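Long-range contact in uncharacterized protein (Bacteroides ovatus, PDB 4QEY), which is of unknown function but belongs to a family of lipoproteins related to the PLAT/LH2 and C2-like calcium-binding domains: residues G11-V16 with A99-K104. Sequence-based numbering, arbitrary orientation.
Sequences GVHKIV and AYIDNK. With EDO (1,2-ethanediol), chain O.
Lys14 and Tyr100 form the antiparallel hydrogen-bonded pair at the centre of this contact: Lys14 N donates to Tyr100 O, and Tyr100 N reaches Lys14 O at 2.7 Å. Their side chains share one face of the sheet. With CG anti to the backbone N (chi1 180°) and every later torsion also extended, Lys14 sends its ammonium far enough to bond O2 of a 1,2-ethanediol, probably a crystallisation additive, at 2.8 Å. The same O2 lies implausibly close to Asn103 OD1, so a second bond there is doubtful; diol C2 rests over one face of the Tyr100 ring. A broad ring suits this sheet surface, where Val16 CG2 meets Tyr100 CE1 obliquely at 3.9 Å. With an alanine here the backbone pairing could remain, but Val16 CG2 would probably lose its aromatic neighbour.

On the opposite face His13 and Ile101 run side by side. Ile101 CG1 sits over the imidazole face in a CH-pi contact, 3.9 Å from the His13 ring centroid, whereas ND1 bonds Thr128 OG1 and NE2 bonds Thr9 O, which should hold the ring's rotation. Next along, the small Ala99 CB leaves room for Ile15 CG1.

Beyond the strands, Asp102 N bonds Val12 O, and the carboxylate repays it: CG lies anti to the carbonyl carbon (chi1 -66°), and OD1 takes Val12 N at 2.8 Å from above its plane. A water joins Val12 O to Asn103 N. Asp102 and Asn103, types that tolerate positive phi, form the corners of a type I' hairpin turn joining strands 92-101 and 104-114. Strand 92-101 lies between 104-114 and 13-21; His13 and Ile15 touch Met76 of the second sheet, as in a beta sandwich, consistent with the PLAT/C2-like family.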
loop_
_atom_site.group_PDB
_atom_site.type_symbol
_atom_site.label_atom_id
_atom_site.label_comp_id
_atom_site.label_asym_id
_atom_site.label_seq_id
_atom_site.Cartn_x
_atom_site.Cartn_y
_atom_site.Cartn_z
ATOM N N GLY A 11 -10.213 7.531 13.668
ATOM C CA GLY A 11 -10.962 6.326 13.331
ATOM C C GLY A 11 -10.069 5.184 12.890
ATOM O O GLY A 11 -8.857 5.199 13.142
ATOM N N VAL A 12 -10.661 4.181 12.217
ATOM C CA VAL A 12 -9.899 3.043 11.705
ATOM C C VAL A 12 -9.296 3.458 10.364
ATOM O O VAL A 12 -10.001 3.528 9.348
ATOM C CB VAL A 12 -10.727 1.725 11.600
ATOM C CG1 VAL A 12 -9.889 0.577 11.016
ATOM C CG2 VAL A 12 -11.307 1.326 12.951
ATOM N N HIS A 13 -8.001 3.783 10.384
ATOM C CA HIS A 13 -7.217 4.136 9.201
ATOM C C HIS A 13 -6.764 2.847 8.542
ATOM O O HIS A 13 -6.208 1.986 9.225
ATOM C CB HIS A 13 -6.042 5.050 9.567
ATOM C CG HIS A 13 -6.458 6.439 9.925
ATOM N ND1 HIS A 13 -6.145 7.507 9.116
ATOM C CD2 HIS A 13 -7.199 6.883 10.962
ATOM C CE1 HIS A 13 -6.659 8.572 9.705
ATOM N NE2 HIS A 13 -7.301 8.245 10.820
ATOM N N LYS A 14 -7.080 2.683 7.242
ATOM C CA LYS A 14 -6.805 1.471 6.476
ATOM C C LYS A 14 -6.334 1.813 5.076
ATOM O O LYS A 14 -6.852 2.737 4.463
ATOM C CB LYS A 14 -8.088 0.614 6.420
ATOM C CG LYS A 14 -8.024 -0.713 5.655
ATOM C CD LYS A 14 -9.393 -1.351 5.689
ATOM C CE LYS A 14 -9.503 -2.669 4.983
ATOM N NZ LYS A 14 -10.896 -3.188 5.068
ATOM N N ILE A 15 -5.339 1.075 4.574
ATOM C CA ILE A 15 -4.828 1.229 3.219
ATOM C C ILE A 15 -4.788 -0.169 2.592
ATOM O O ILE A 15 -4.219 -1.101 3.166
ATOM C CB ILE A 15 -3.463 1.973 3.112
ATOM C CG1 ILE A 15 -3.571 3.431 3.647
ATOM C CG2 ILE A 15 -2.974 1.972 1.656
ATOM C CD1 ILE A 15 -2.295 4.269 3.650
ATOM N N VAL A 16 -5.439 -0.310 1.427
ATOM C CA VAL A 16 -5.470 -1.545 0.656
ATOM C C VAL A 16 -4.651 -1.325 -0.622
ATOM O O VAL A 16 -4.853 -0.338 -1.344
ATOM C CB VAL A 16 -6.919 -2.013 0.353
ATOM C CG1 VAL A 16 -6.928 -3.332 -0.431
ATOM C CG2 VAL A 16 -7.731 -2.154 1.634
ATOM N N ALA A 99 -7.070 4.349 0.320
ATOM C CA ALA A 99 -7.022 4.745 1.720
ATOM C C ALA A 99 -8.429 4.985 2.260
ATOM O O ALA A 99 -9.268 5.609 1.593
ATOM C CB ALA A 99 -6.174 5.994 1.876
ATOM N N TYR A 100 -8.686 4.472 3.469
ATOM C CA TYR A 100 -9.972 4.565 4.150
ATOM C C TYR A 100 -9.831 5.070 5.585
ATOM O O TYR A 100 -8.794 4.872 6.218
ATOM C CB TYR A 100 -10.673 3.185 4.193
ATOM C CG TYR A 100 -10.851 2.475 2.871
ATOM C CD1 TYR A 100 -9.876 1.605 2.389
ATOM C CD2 TYR A 100 -12.038 2.590 2.147
ATOM C CE1 TYR A 100 -10.046 0.917 1.187
ATOM C CE2 TYR A 100 -12.223 1.906 0.943
ATOM C CZ TYR A 100 -11.226 1.061 0.473
ATOM O OH TYR A 100 -11.371 0.383 -0.715
ATOM N N ILE A 101 -10.895 5.701 6.102
ATOM C CA ILE A 101 -11.073 6.103 7.496
ATOM C C ILE A 101 -12.479 5.645 7.831
ATOM O O ILE A 101 -13.447 6.178 7.267
ATOM C CB ILE A 101 -10.792 7.593 7.845
ATOM C CG1 ILE A 101 -9.398 8.058 7.361
ATOM C CG2 ILE A 101 -10.952 7.808 9.360
ATOM C CD1 ILE A 101 -9.151 9.608 7.461
ATOM N N ASP A 102 -12.585 4.592 8.665
ATOM C CA ASP A 102 -13.846 3.957 9.084
ATOM C C ASP A 102 -14.639 3.484 7.838
ATOM O O ASP A 102 -15.828 3.774 7.695
ATOM C CB ASP A 102 -14.700 4.884 9.978
ATOM C CG ASP A 102 -14.091 5.201 11.328
ATOM O OD1 ASP A 102 -13.490 4.290 11.938
ATOM O OD2 ASP A 102 -14.296 6.331 11.817
ATOM N N ASN A 103 -13.936 2.768 6.928
ATOM C CA ASN A 103 -14.442 2.154 5.684
ATOM C C ASN A 103 -15.052 3.214 4.696
ATOM O O ASN A 103 -15.798 2.856 3.776
ATOM C CB ASN A 103 -15.481 1.051 6.001
ATOM C CG ASN A 103 -14.879 -0.127 6.750
ATOM O OD1 ASN A 103 -13.768 -0.619 6.452
ATOM N ND2 ASN A 103 -15.595 -0.598 7.757
ATOM N N LYS A 104 -14.656 4.491 4.851
ATOM C CA LYS A 104 -15.000 5.585 3.951
ATOM C C LYS A 104 -13.726 5.972 3.206
ATOM O O LYS A 104 -12.737 6.342 3.847
ATOM C CB LYS A 104 -15.621 6.766 4.709
HETATM C C1 EDO O . -13.835 -1.834 2.367
HETATM O O1 EDO O . -12.631 -2.481 1.971
HETATM C C2 EDO O . -13.458 -0.641 3.245
HETATM O O2 EDO O . -12.672 -1.125 4.333
HETATM O O HOH W 1 -11.148 1.576 7.642
#